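Acetyl xylan esterase (Paenibacillus sp. R4, PDB 6AGQ) probably hydrolyses acetyl esters of xylan, as a cold-active acetyl xylan esterase of the alpha/beta-hydrolase clan. Local coordinates at residues K230-F233 with R234-P238; Q242-Q245 with V246-L250; A269-L272 with Q273-T276; Y154-V157 with Y158-I162; G136-G140 with W141-G145. All coordinates share one frame; numbering follows the deposited sequence.

Contacts 1, 2 and 5 form one cluster, their centres 12 to 14 Å apart. Helix 226-236 packs on helix 243-251 where Trp232 CZ3 lies 3.5 Å from Val246 CG2, and on the loop of contact 5 where Trp232 N lies 3.6 Å from Ile138 CG1. The side chain of Tyr247 in contact 2 is about 4 Å from a bound zinc ion. Contact 4 joins through Met142 SD, 3.7 Å from Tyr154 CE2. Contact 3 stands apart, its nearest atoms about 9 Å from contact 5; its Asp274 lies near a probable nucleophile elbow around Ser185, so it marks the likely catalytic end of the sheet.

Contact 1: residues K230-F233 with R234-P238; sequences KNWF and RRYDP
Trp232 and Tyr236 lie in an offset stack, the indole five-membered ring and the phenol ring 4.1 Å apart between centroids with planes only 6° from parallel. The closest approach is NE1 of Trp232 over the face of Tyr236, 3.3 Å from CD1. Tyr236 CB completes the overlap as a CH-pi contact, 3.7 Å from the centroid of the Trp232 six-membered ring. With CG anti to the backbone N (chi1 -166°), the indole leans toward the C-terminal end of the helix, where Tyr236 meets it and its CZ3 also touches CB of Asp237 at 3.7 Å. Phe233 lies alongside Asp237, CE1 being 3.5 Å from OD2. Were Trp232 a serine, Tyr236 would probably lose the partner over one face and its ring be freer to turn.

The backbone sets this spacing: Tyr236 N donates to Trp232 O at 2.9 Å, and Asp237 N to Phe233 O at 2.9 Å. On another side of the helix, Arg234 runs beside Asn231, but its guanidinium bonds to the backbone O of Asp300 and makes a salt bridge with Glu304, both of the second subunit. The hydroxyl of Tyr236 bonds to Gly125 O of the third subunit, while the Asp237 carboxylate accepts from Arg241 N and Gln242 N. The pattern is that of a helix C-terminus with an i to i+4 aromatic pair; this end of helix 226-236 borders two neighbouring subunits, Arg234 meeting one and Tyr236 the other.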
loop_
_atom_site.group_PDB
_atom_site.type_symbol
_atom_site.label_atom_id
_atom_site.label_comp_id
_atom_site.label_asym_id
_atom_site.label_seq_id
_atom_site.Cartn_x
_atom_site.Cartn_y
_atom_site.Cartn_z
ATOM N N LYS A 230 4.493 -6.189 21.386
ATOM C CA LYS A 230 5.195 -7.105 20.509
ATOM C C LYS A 230 6.620 -6.544 20.267
ATOM O O LYS A 230 7.618 -7.275 20.360
ATOM C CB LYS A 230 4.371 -7.313 19.200
ATOM C CG LYS A 230 5.014 -8.209 18.150
ATOM C CD LYS A 230 4.600 -7.870 16.708
ATOM C CE LYS A 230 5.370 -6.658 16.233
ATOM N NZ LYS A 230 5.003 -6.171 14.878
ATOM N N ASN A 231 6.735 -5.235 20.026
ATOM C CA ASN A 231 8.077 -4.625 19.822
ATOM C C ASN A 231 8.928 -4.659 21.087
ATOM O O ASN A 231 10.072 -4.884 21.010
ATOM C CB ASN A 231 7.933 -3.244 19.228
ATOM C CG ASN A 231 7.355 -3.294 17.833
ATOM O OD1 ASN A 231 7.168 -4.361 17.289
ATOM N ND2 ASN A 231 7.021 -2.171 17.281
ATOM N N TRP A 232 8.338 -4.567 22.270
ATOM C CA TRP A 232 9.096 -4.882 23.505
ATOM C C TRP A 232 9.805 -6.235 23.399
ATOM O O TRP A 232 11.016 -6.300 23.584
ATOM C CB TRP A 232 8.222 -4.847 24.765
ATOM C CG TRP A 232 9.025 -4.834 26.000
ATOM C CD1 TRP A 232 9.547 -3.753 26.584
ATOM C CD2 TRP A 232 9.472 -5.971 26.780
ATOM N NE1 TRP A 232 10.272 -4.109 27.671
ATOM C CE2 TRP A 232 10.221 -5.468 27.832
ATOM C CE3 TRP A 232 9.255 -7.355 26.702
ATOM C CZ2 TRP A 232 10.830 -6.292 28.795
ATOM C CZ3 TRP A 232 9.864 -8.195 27.636
ATOM C CH2 TRP A 232 10.650 -7.647 28.687
ATOM N N PHE A 233 9.046 -7.295 23.092
ATOM C CA PHE A 233 9.643 -8.595 22.940
ATOM C C PHE A 233 10.757 -8.603 21.950
ATOM O O PHE A 233 11.834 -9.063 22.283
ATOM C CB PHE A 233 8.631 -9.713 22.652
ATOM C CG PHE A 233 7.822 -10.042 23.855
ATOM C CD1 PHE A 233 8.386 -10.718 24.882
ATOM C CD2 PHE A 233 6.539 -9.561 24.001
ATOM C CE1 PHE A 233 7.689 -11.008 26.026
ATOM C CE2 PHE A 233 5.829 -9.834 25.152
ATOM C CZ PHE A 233 6.422 -10.542 26.173
ATOM N N ARG A 234 10.514 -8.029 20.783
ATOM C CA ARG A 234 11.504 -7.950 19.742
ATOM C C ARG A 234 12.815 -7.342 20.202
ATOM O O ARG A 234 13.872 -7.777 19.737
ATOM C CB ARG A 234 11.000 -7.177 18.528
ATOM C CG ARG A 234 9.974 -7.891 17.694
ATOM C CD ARG A 234 9.424 -6.984 16.607
ATOM N NE ARG A 234 10.442 -6.453 15.680
ATOM C CZ ARG A 234 10.838 -7.052 14.554
ATOM N NH1 ARG A 234 10.310 -8.202 14.193
ATOM N NH2 ARG A 234 11.733 -6.481 13.754
ATOM N N ARG A 235 12.773 -6.315 21.057
ATOM C CA ARG A 235 14.030 -5.659 21.556
ATOM C C ARG A 235 14.655 -6.162 22.873
ATOM O O ARG A 235 15.831 -6.054 23.080
ATOM C CB ARG A 235 13.796 -4.188 21.691
ATOM C CG ARG A 235 13.477 -3.541 20.371
ATOM C CD ARG A 235 14.437 -2.415 20.223
ATOM N NE ARG A 235 14.168 -1.509 19.121
ATOM C CZ ARG A 235 15.008 -1.277 18.124
ATOM N NH1 ARG A 235 16.141 -1.953 17.976
ATOM N NH2 ARG A 235 14.677 -0.391 17.241
ATOM N N TYR A 236 13.846 -6.636 23.779
ATOM C CA TYR A 236 14.275 -6.943 25.140
ATOM C C TYR A 236 14.289 -8.436 25.373
ATOM O O TYR A 236 14.982 -8.896 26.269
ATOM C CB TYR A 236 13.318 -6.303 26.169
ATOM C CG TYR A 236 13.403 -4.792 26.307
ATOM C CD1 TYR A 236 12.693 -3.946 25.447
ATOM C CD2 TYR A 236 14.181 -4.201 27.292
ATOM C CE1 TYR A 236 12.808 -2.553 25.542
ATOM C CE2 TYR A 236 14.257 -2.824 27.415
ATOM C CZ TYR A 236 13.586 -1.998 26.525
ATOM O OH TYR A 236 13.652 -0.636 26.622
ATOM N N ASP A 237 13.533 -9.217 24.610
ATOM C CA ASP A 237 13.251 -10.617 25.010
ATOM C C ASP A 237 12.715 -11.460 23.834
ATOM O O ASP A 237 11.565 -11.841 23.844
ATOM C CB ASP A 237 12.252 -10.584 26.175
ATOM C CG ASP A 237 11.932 -11.955 26.708
ATOM O OD1 ASP A 237 12.770 -12.876 26.547
ATOM O OD2 ASP A 237 10.821 -12.147 27.232
ATOM N N PRO A 238 13.540 -11.746 22.818
ATOM C CA PRO A 238 13.051 -12.433 21.612
ATOM C C PRO A 238 12.610 -13.909 21.780
ATOM O O PRO A 238 11.845 -14.416 20.937
ATOM C CB PRO A 238 14.243 -12.378 20.670
ATOM C CG PRO A 238 15.174 -11.386 21.258
ATOM C CD PRO A 238 14.986 -11.527 22.723
#

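Contact 2: residues Q242-Q245 with V246-L250; sequences QEEQ and VYRTL
Val246 N donates to Gln242 O at 3.0 Å, the first of four successive i to i+4 backbone bonds; the last, Thr249 N to Gln245 O, is 2.9 Å long and nearly straight at 171°. Gln242 occupies the N-cap, so the residues form the opening turns of helix 243-251. Over this frame Arg248 reaches back to two residues. Its NH2 makes a salt bridge with Glu244 OE1 at 2.9 Å, using the anti lone pair, with the carboxylate turned 75° from the guanidinium plane. Its NH1 bonds to Gln245 OE1 at 2.7 Å, coming from above the amide carbonyl plane. A bend at chi2 (48°) brings the Gln245 amide round so that NE2 also donates to Thr249 OG1 at 3.0 Å, nearly in the amide plane. A water accepts from both Gln245 NE2 and Arg248 NE, and the Thr249 hydroxyl has a further partner in Ile146 O. Elsewhere on the helix, Glu243 OE2 sits 3.7 Å from Tyr247 CD2 and forms a salt bridge with Arg215.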
loop_
_atom_site.group_PDB
_atom_site.type_symbol
_atom_site.label_atom_id
_atom_site.label_comp_id
_atom_site.label_asym_id
_atom_site.label_seq_id
_atom_site.Cartn_x
_atom_site.Cartn_y
_atom_site.Cartn_z
ATOM N N GLN A 242 10.642 -13.732 29.539
ATOM C CA GLN A 242 10.001 -12.934 30.565
ATOM C C GLN A 242 8.535 -12.708 30.248
ATOM O O GLN A 242 7.921 -11.816 30.837
ATOM C CB GLN A 242 10.715 -11.612 30.768
ATOM C CG GLN A 242 12.232 -11.692 30.908
ATOM C CD GLN A 242 12.865 -10.335 30.973
ATOM O OE1 GLN A 242 12.581 -9.558 31.869
ATOM N NE2 GLN A 242 13.715 -10.035 30.020
ATOM N N GLU A 243 7.952 -13.534 29.383
ATOM C CA GLU A 243 6.558 -13.313 28.989
ATOM C C GLU A 243 5.650 -13.359 30.188
ATOM O O GLU A 243 4.614 -12.689 30.201
ATOM C CB GLU A 243 6.043 -14.304 27.917
ATOM C CG GLU A 243 5.882 -15.800 28.324
ATOM C CD GLU A 243 4.615 -16.216 29.129
ATOM O OE1 GLU A 243 4.664 -17.287 29.800
ATOM O OE2 GLU A 243 3.567 -15.521 29.106
ATOM N N GLU A 244 6.010 -14.186 31.174
ATOM C CA GLU A 244 5.141 -14.420 32.340
ATOM C C GLU A 244 5.038 -13.136 33.192
ATOM O O GLU A 244 3.978 -12.647 33.445
ATOM C CB GLU A 244 5.665 -15.615 33.165
ATOM C CG GLU A 244 4.653 -16.222 34.118
ATOM C CD GLU A 244 5.287 -17.095 35.215
ATOM O OE1 GLU A 244 5.157 -16.711 36.392
ATOM O OE2 GLU A 244 5.921 -18.144 34.912
ATOM N N GLN A 245 6.170 -12.570 33.565
ATOM C CA GLN A 245 6.208 -11.243 34.179
ATOM C C GLN A 245 5.505 -10.180 33.321
ATOM O O GLN A 245 4.710 -9.405 33.848
ATOM C CB GLN A 245 7.643 -10.840 34.533
ATOM C CG GLN A 245 7.800 -9.603 35.428
ATOM C CD GLN A 245 6.902 -9.620 36.656
ATOM O OE1 GLN A 245 7.115 -10.437 37.548
ATOM N NE2 GLN A 245 5.862 -8.726 36.698
ATOM N N VAL A 246 5.722 -10.157 32.017
ATOM C CA VAL A 246 5.057 -9.123 31.190
ATOM C C VAL A 246 3.522 -9.190 31.335
ATOM O O VAL A 246 2.916 -8.184 31.679
ATOM C CB VAL A 246 5.495 -9.160 29.720
ATOM C CG1 VAL A 246 4.633 -8.245 28.871
ATOM C CG2 VAL A 246 6.943 -8.737 29.573
ATOM N N TYR A 247 2.904 -10.375 31.185
ATOM C CA TYR A 247 1.450 -10.484 31.234
ATOM C C TYR A 247 0.910 -10.476 32.653
ATOM O O TYR A 247 -0.247 -10.092 32.862
ATOM C CB TYR A 247 0.928 -11.688 30.422
ATOM C CG TYR A 247 1.182 -11.499 28.926
ATOM C CD1 TYR A 247 0.547 -10.481 28.217
ATOM C CD2 TYR A 247 2.099 -12.271 28.236
ATOM C CE1 TYR A 247 0.781 -10.267 26.868
ATOM C CE2 TYR A 247 2.349 -12.055 26.880
ATOM C CZ TYR A 247 1.668 -11.090 26.200
ATOM O OH TYR A 247 1.923 -10.845 24.857
ATOM N N ARG A 248 1.691 -10.891 33.639
ATOM C CA ARG A 248 1.251 -10.693 35.031
ATOM C C ARG A 248 1.254 -9.189 35.411
ATOM O O ARG A 248 0.343 -8.743 36.058
ATOM C CB ARG A 248 2.070 -11.532 36.013
ATOM C CG ARG A 248 1.899 -11.104 37.469
ATOM C CD ARG A 248 2.518 -12.103 38.418
ATOM N NE ARG A 248 3.981 -12.096 38.295
ATOM C CZ ARG A 248 4.729 -13.046 37.718
ATOM N NH1 ARG A 248 6.057 -12.902 37.688
ATOM N NH2 ARG A 248 4.184 -14.138 37.174
ATOM N N THR A 249 2.244 -8.405 34.973
ATOM C CA THR A 249 2.192 -6.914 35.126
ATOM C C THR A 249 0.895 -6.372 34.549
ATOM O O THR A 249 0.195 -5.636 35.225
ATOM C CB THR A 249 3.371 -6.196 34.430
ATOM O OG1 THR A 249 4.569 -6.579 35.062
ATOM C CG2 THR A 249 3.280 -4.644 34.474
ATOM N N LEU A 250 0.568 -6.776 33.329
ATOM C CA LEU A 250 -0.566 -6.206 32.596
ATOM C C LEU A 250 -1.938 -6.639 33.135
ATOM O O LEU A 250 -2.958 -5.890 32.974
ATOM C CB LEU A 250 -0.422 -6.518 31.097
ATOM C CG LEU A 250 0.808 -5.863 30.381
ATOM C CD1 LEU A 250 1.053 -6.405 28.962
ATOM C CD2 LEU A 250 0.660 -4.369 30.294
HETATM O O HOH W 1 4.423 -9.089 39.566
#

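Contact 3: residues A269-L272 with Q273-T276; sequences AITL and QDIT
Thr271 and Asp274 face each other across a type I beta turn that ends strand 265-271. The backbone bond closing it, Asp274 N to Thr271 O, is weak at 3.3 Å. A shorter, though bent, bond follows within the loop: Asp274 OD1 accepts from Thr276 N at 2.8 Å, nearly along its C-O direction, which makes an Asx turn. The same oxygen also takes the N-H of Cys277, so two backbone donors hold OD1 and limit the turning of the carboxylate. The Thr271 hydroxyl, placed between the backbone N and the carbonyl carbon (chi1 42°), has its OG1 3.0 Å from Asp274 OD2; the hydroxyl makes a weak hydrogen bond with Gly302 O.

An acidic residue in the loop after this strand, with its side chain touching His303 and lying near the GxSxG elbow, fits the position of the acid in an alpha/beta-hydrolase triad, and Asp274 probably has that role.

Among the van der Waals contacts, CB of Asp274 is 3.2 Å from Thr271 O and 3.4 Å from Thr271 OG1. At the rear of the turn Gln273 folds back at chi2, its NE2 3.9 Å from Leu272 C while donating to His299 O. Leu272 reaches Pro279 of helix 279-286.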
loop_
_atom_site.group_PDB
_atom_site.type_symbol
_atom_site.label_atom_id
_atom_site.label_comp_id
_atom_site.label_asym_id
_atom_site.label_seq_id
_atom_site.Cartn_x
_atom_site.Cartn_y
_atom_site.Cartn_z
ATOM N N ALA A 269 -20.145 0.226 23.043
ATOM C CA ALA A 269 -19.981 0.107 21.594
ATOM C C ALA A 269 -18.859 -0.851 21.175
ATOM O O ALA A 269 -17.713 -0.768 21.666
ATOM C CB ALA A 269 -19.652 1.479 20.986
ATOM N N ILE A 270 -19.171 -1.736 20.224
ATOM C CA ILE A 270 -18.148 -2.624 19.650
ATOM C C ILE A 270 -18.271 -2.549 18.143
ATOM O O ILE A 270 -19.381 -2.562 17.593
ATOM C CB ILE A 270 -18.367 -4.053 20.123
ATOM C CG1 ILE A 270 -18.357 -4.091 21.652
ATOM C CG2 ILE A 270 -17.351 -5.014 19.491
ATOM C CD1 ILE A 270 -18.659 -5.453 22.275
ATOM N N THR A 271 -17.147 -2.472 17.482
ATOM C CA THR A 271 -17.105 -2.327 16.052
ATOM C C THR A 271 -16.471 -3.591 15.515
ATOM O O THR A 271 -15.357 -3.949 15.912
ATOM C CB THR A 271 -16.286 -1.059 15.663
ATOM O OG1 THR A 271 -15.122 -0.977 16.471
ATOM C CG2 THR A 271 -17.140 0.230 15.937
ATOM N N LEU A 272 -17.186 -4.289 14.643
ATOM C CA LEU A 272 -16.807 -5.664 14.293
ATOM C C LEU A 272 -15.639 -5.796 13.343
ATOM O O LEU A 272 -15.094 -6.861 13.241
ATOM C CB LEU A 272 -17.984 -6.436 13.711
ATOM C CG LEU A 272 -19.103 -6.851 14.675
ATOM C CD1 LEU A 272 -20.060 -7.806 13.972
ATOM C CD2 LEU A 272 -18.583 -7.497 15.956
ATOM N N GLN A 273 -15.297 -4.742 12.618
ATOM C CA GLN A 273 -14.176 -4.751 11.691
ATOM C C GLN A 273 -12.906 -4.142 12.332
ATOM O O GLN A 273 -11.910 -3.945 11.650
ATOM C CB GLN A 273 -14.513 -3.935 10.408
ATOM C CG GLN A 273 -15.712 -4.419 9.586
ATOM C CD GLN A 273 -15.757 -5.924 9.388
ATOM O OE1 GLN A 273 -14.773 -6.548 8.965
ATOM N NE2 GLN A 273 -16.877 -6.522 9.753
ATOM N N ASP A 274 -12.959 -3.855 13.631
ATOM C CA ASP A 274 -11.881 -3.165 14.348
ATOM C C ASP A 274 -10.654 -4.107 14.443
ATOM O O ASP A 274 -10.746 -5.205 15.012
ATOM C CB ASP A 274 -12.383 -2.794 15.748
ATOM C CG ASP A 274 -11.582 -1.660 16.406
ATOM O OD1 ASP A 274 -10.319 -1.642 16.242
ATOM O OD2 ASP A 274 -12.245 -0.828 17.137
ATOM N N ILE A 275 -9.559 -3.679 13.848
ATOM C CA ILE A 275 -8.251 -4.360 13.991
ATOM C C ILE A 275 -7.326 -3.785 15.074
ATOM O O ILE A 275 -6.275 -4.394 15.364
ATOM C CB ILE A 275 -7.485 -4.470 12.640
ATOM C CG1 ILE A 275 -7.110 -3.091 12.080
ATOM C CG2 ILE A 275 -8.330 -5.231 11.633
ATOM C CD1 ILE A 275 -6.029 -3.154 11.017
ATOM N N THR A 276 -7.725 -2.658 15.680
ATOM C CA THR A 276 -6.983 -2.045 16.777
ATOM C C THR A 276 -7.409 -2.490 18.167
ATOM O O THR A 276 -6.566 -2.779 18.989
ATOM C CB THR A 276 -7.028 -0.531 16.622
ATOM O OG1 THR A 276 -6.284 -0.227 15.441
ATOM C CG2 THR A 276 -6.397 0.184 17.811
#

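Contact 4: residues Y154-V157 with Y158-I162; sequences YKQV and YLDCI
Helix 153-170 carries Tyr154 and Tyr158 one turn apart, an i to i+4 pair on its buried side. Tyr158 N donates to Tyr154 O at 3.0 Å. The Tyr158 ring lies obliquely beside the same carbonyl, its CD1 3.2 Å from Tyr154 O. With CG anti to the carbonyl carbon (chi1 -73°) and a low chi2 of 17°, the phenol presents CE1 to the neighbouring tyrosine, 3.9 Å from its CB and equally far from its CD1; the rings meet at a slant, not as a stack. Replacing Tyr158 by alanine would probably open a gap beside Tyr154 and leave Phe253 O without the hydroxyl that bonds to it.

Further round the helix, Gln156 NE2 comes 3.8 Å from Leu159 CD1. Asp160 N donates to Gln156 O at 2.9 Å. The Asp160 carboxylate folds back toward that carbonyl without bonding to it, OD1 and OD2 being two further acceptors, each 3.2 Å from Gln156 O. Such an approach of oxygens is likely to be offset by the salt bridge from Asp160 OD2 to Arg121 NE. Val157 CG1 and Cys161 SG pack more loosely, 4.4 Å apart.

The helix lies in the connection from strand 114-118 to strand 179-184, two parallel strands with 86-92 between them. On its neighbour, helix 186-197, Tyr158 rests against Leu190 and Ala193, and Tyr154 OH bonds to Gln186.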
loop_
_atom_site.group_PDB
_atom_site.type_symbol
_atom_site.label_atom_id
_atom_site.label_comp_id
_atom_site.label_asym_id
_atom_site.label_seq_id
_atom_site.Cartn_x
_atom_site.Cartn_y
_atom_site.Cartn_z
ATOM N N TYR A 154 0.512 2.746 33.582
ATOM C CA TYR A 154 -0.924 2.890 33.795
ATOM C C TYR A 154 -1.304 2.888 35.240
ATOM O O TYR A 154 -2.477 3.201 35.529
ATOM C CB TYR A 154 -1.805 1.946 32.931
ATOM C CG TYR A 154 -1.944 2.398 31.463
ATOM C CD1 TYR A 154 -2.797 3.462 31.102
ATOM C CD2 TYR A 154 -1.268 1.715 30.440
ATOM C CE1 TYR A 154 -2.905 3.899 29.782
ATOM C CE2 TYR A 154 -1.403 2.094 29.108
ATOM C CZ TYR A 154 -2.206 3.185 28.775
ATOM O OH TYR A 154 -2.322 3.550 27.477
ATOM N N LYS A 155 -0.371 2.640 36.166
ATOM C CA LYS A 155 -0.752 2.749 37.559
ATOM C C LYS A 155 -1.121 4.194 37.924
ATOM O O LYS A 155 -2.214 4.444 38.342
ATOM C CB LYS A 155 0.310 2.230 38.507
ATOM C CG LYS A 155 -0.161 2.200 39.950
ATOM C CD LYS A 155 0.955 1.781 40.918
ATOM C CE LYS A 155 1.509 2.951 41.664
ATOM N NZ LYS A 155 2.699 2.511 42.430
ATOM N N GLN A 156 -0.203 5.127 37.757
ATOM C CA GLN A 156 -0.488 6.503 38.009
ATOM C C GLN A 156 -1.562 7.057 37.058
ATOM O O GLN A 156 -2.359 7.912 37.487
ATOM C CB GLN A 156 0.789 7.372 37.978
ATOM C CG GLN A 156 1.646 7.213 39.225
ATOM C CD GLN A 156 1.035 7.881 40.457
ATOM O OE1 GLN A 156 0.317 8.878 40.352
ATOM N NE2 GLN A 156 1.285 7.306 41.620
ATOM N N VAL A 157 -1.698 6.531 35.827
ATOM C CA VAL A 157 -2.831 6.976 34.962
ATOM C C VAL A 157 -4.189 6.655 35.585
ATOM O O VAL A 157 -5.097 7.519 35.632
ATOM C CB VAL A 157 -2.690 6.404 33.520
ATOM C CG1 VAL A 157 -3.816 6.843 32.630
ATOM C CG2 VAL A 157 -1.358 6.865 32.918
ATOM N N TYR A 158 -4.348 5.415 36.095
ATOM C CA TYR A 158 -5.628 5.011 36.679
ATOM C C TYR A 158 -5.936 5.801 37.920
ATOM O O TYR A 158 -7.086 6.194 38.165
ATOM C CB TYR A 158 -5.696 3.515 36.987
ATOM C CG TYR A 158 -5.817 2.607 35.781
ATOM C CD1 TYR A 158 -5.521 3.037 34.493
ATOM C CD2 TYR A 158 -6.190 1.304 35.928
ATOM C CE1 TYR A 158 -5.622 2.186 33.408
ATOM C CE2 TYR A 158 -6.222 0.441 34.824
ATOM C CZ TYR A 158 -5.963 0.892 33.596
ATOM O OH TYR A 158 -6.012 0.071 32.510
ATOM N N LEU A 159 -4.916 6.060 38.707
ATOM C CA LEU A 159 -5.110 6.946 39.873
ATOM C C LEU A 159 -5.518 8.371 39.492
ATOM O O LEU A 159 -6.338 8.975 40.186
ATOM C CB LEU A 159 -3.807 6.980 40.711
ATOM C CG LEU A 159 -3.447 5.652 41.332
ATOM C CD1 LEU A 159 -2.116 5.759 42.057
ATOM C CD2 LEU A 159 -4.499 5.103 42.290
ATOM N N ASP A 160 -4.891 8.958 38.467
ATOM C CA ASP A 160 -5.327 10.306 37.952
ATOM C C ASP A 160 -6.818 10.298 37.574
ATOM O O ASP A 160 -7.535 11.286 37.813
ATOM C CB ASP A 160 -4.582 10.718 36.719
ATOM C CG ASP A 160 -3.067 10.853 36.929
ATOM O OD1 ASP A 160 -2.614 11.054 38.092
ATOM O OD2 ASP A 160 -2.304 10.726 35.902
ATOM N N CYS A 161 -7.268 9.155 37.015
ATOM C CA CYS A 161 -8.623 8.958 36.537
ATOM C C CYS A 161 -9.607 8.847 37.656
ATOM O O CYS A 161 -10.755 9.191 37.453
ATOM C CB CYS A 161 -8.746 7.747 35.569
ATOM S SG CYS A 161 -7.874 7.996 33.985
ATOM N N ILE A 162 -9.182 8.285 38.793
ATOM C CA ILE A 162 -10.017 8.231 40.007
ATOM C C ILE A 162 -10.039 9.613 40.674
ATOM O O ILE A 162 -11.068 10.100 41.231
ATOM C CB ILE A 162 -9.472 7.141 40.984
ATOM C CG1 ILE A 162 -9.894 5.736 40.480
ATOM C CG2 ILE A 162 -9.915 7.369 42.451
ATOM C CD1 ILE A 162 -9.059 4.619 41.118
#

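Contact 5: residues G136-G140 with W141-G145; sequences GGIPG and WMTLG
Trp141 lays the face of its indole over the peptide of Gly140, CG being 3.3 Å from Gly140 C. Gly140 CA adds a CH-pi contact, 4.3 Å from the centroid of the six-membered ring and 24° off its normal. Gly140 has phi 107° and psi -159°, where a CB would press on the preceding carbonyl, so only a residue without a side chain fits these angles comfortably.

Across the loop, Ile138 N donates to Thr143 OG1 at 3.1 Å in a nearly straight bond. The methyl of the threonine meets the isoleucine as well, CG2 lying 3.8 Å from Ile138 CG1. Gly137 CA comes 3.6 Å from Thr143 OG1, which leaves little room for a side chain beside that hydroxyl. Waters bind the two halves further: one donates to Ile138 O at 2.7 Å and accepts from Thr143 N at 3.0 Å, a second donates to Gly136 O and lies beside Thr143 O at a doubtfully short distance. Residues Trp141 to Leu144 make a type I turn.

This irregular loop lies between strand 114-118 and helix 153-170. Trp141 stacks on Tyr153 at the start of that helix, Thr143 and Ile138 pack on helix 226-236, whose Glu228 accepts from Met142 N, and Pro139 touches Trp141 of the third subunit.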
loop_
_atom_site.group_PDB
_atom_site.type_symbol
_atom_site.label_atom_id
_atom_site.label_comp_id
_atom_site.label_asym_id
_atom_site.label_seq_id
_atom_site.Cartn_x
_atom_site.Cartn_y
_atom_site.Cartn_z
ATOM N N GLY A 136 14.355 2.025 29.803
ATOM C CA GLY A 136 13.690 2.689 28.700
ATOM C C GLY A 136 12.439 1.998 28.161
ATOM O O GLY A 136 11.769 1.170 28.836
ATOM N N GLY A 137 12.095 2.339 26.914
ATOM C CA GLY A 137 11.007 1.614 26.249
ATOM C C GLY A 137 10.897 1.771 24.768
ATOM O O GLY A 137 11.740 2.341 24.141
ATOM N N ILE A 138 9.781 1.262 24.250
ATOM C CA ILE A 138 9.359 1.415 22.874
ATOM C C ILE A 138 8.727 2.806 22.787
ATOM O O ILE A 138 8.019 3.194 23.716
ATOM C CB ILE A 138 8.290 0.332 22.554
ATOM C CG1 ILE A 138 8.855 -1.080 22.793
ATOM C CG2 ILE A 138 7.728 0.438 21.141
ATOM C CD1 ILE A 138 10.180 -1.413 22.138
ATOM N N PRO A 139 8.915 3.540 21.660
ATOM C CA PRO A 139 8.230 4.841 21.578
ATOM C C PRO A 139 6.744 4.719 21.903
ATOM O O PRO A 139 6.119 3.803 21.424
ATOM C CB PRO A 139 8.404 5.259 20.110
ATOM C CG PRO A 139 9.603 4.483 19.627
ATOM C CD PRO A 139 9.538 3.173 20.382
ATOM N N GLY A 140 6.200 5.668 22.666
ATOM C CA GLY A 140 4.882 5.530 23.321
ATOM C C GLY A 140 4.979 5.313 24.821
ATOM O O GLY A 140 5.987 5.605 25.435
ATOM N N TRP A 141 3.944 4.767 25.415
ATOM C CA TRP A 141 3.825 4.666 26.874
ATOM C C TRP A 141 3.487 3.263 27.371
ATOM O O TRP A 141 3.699 3.007 28.544
ATOM C CB TRP A 141 2.765 5.701 27.379
ATOM C CG TRP A 141 3.098 7.084 26.926
ATOM C CD1 TRP A 141 4.016 7.894 27.481
ATOM C CD2 TRP A 141 2.624 7.756 25.763
ATOM N NE1 TRP A 141 4.097 9.059 26.788
ATOM C CE2 TRP A 141 3.270 8.985 25.707
ATOM C CE3 TRP A 141 1.705 7.445 24.780
ATOM C CZ2 TRP A 141 3.030 9.908 24.705
ATOM C CZ3 TRP A 141 1.474 8.343 23.782
ATOM C CH2 TRP A 141 2.129 9.569 23.744
ATOM N N MET A 142 3.063 2.353 26.497
ATOM C CA MET A 142 2.595 0.983 26.906
ATOM C C MET A 142 3.660 0.106 27.586
ATOM O O MET A 142 3.299 -0.888 28.262
ATOM C CB MET A 142 2.193 0.141 25.674
ATOM C CG MET A 142 1.051 0.623 24.814
ATOM S SD MET A 142 -0.453 0.846 25.770
ATOM C CE MET A 142 -0.833 -0.898 26.006
ATOM N N THR A 143 4.941 0.378 27.337
ATOM C CA THR A 143 6.045 -0.496 27.844
ATOM C C THR A 143 6.853 0.116 29.007
ATOM O O THR A 143 7.765 -0.490 29.535
ATOM C CB THR A 143 6.978 -0.888 26.703
ATOM O OG1 THR A 143 7.653 0.282 26.249
ATOM C CG2 THR A 143 6.203 -1.436 25.546
ATOM N N LEU A 144 6.484 1.319 29.426
ATOM C CA LEU A 144 7.192 1.974 30.542
ATOM C C LEU A 144 6.856 1.283 31.850
ATOM O O LEU A 144 5.680 1.193 32.215
ATOM C CB LEU A 144 6.874 3.423 30.614
ATOM C CG LEU A 144 7.314 4.198 29.390
ATOM C CD1 LEU A 144 6.693 5.561 29.494
ATOM C CD2 LEU A 144 8.840 4.291 29.331
ATOM N N GLY A 145 7.898 0.723 32.478
ATOM C CA GLY A 145 7.750 0.002 33.757
ATOM C C GLY A 145 7.029 -1.327 33.638
ATOM O O GLY A 145 6.446 -1.815 34.617
HETATM O O HOH W 2 10.143 -1.073 28.824
HETATM O O HOH W 3 10.839 0.782 32.034
HETATM O O HOH W 4 6.038 1.941 24.974
#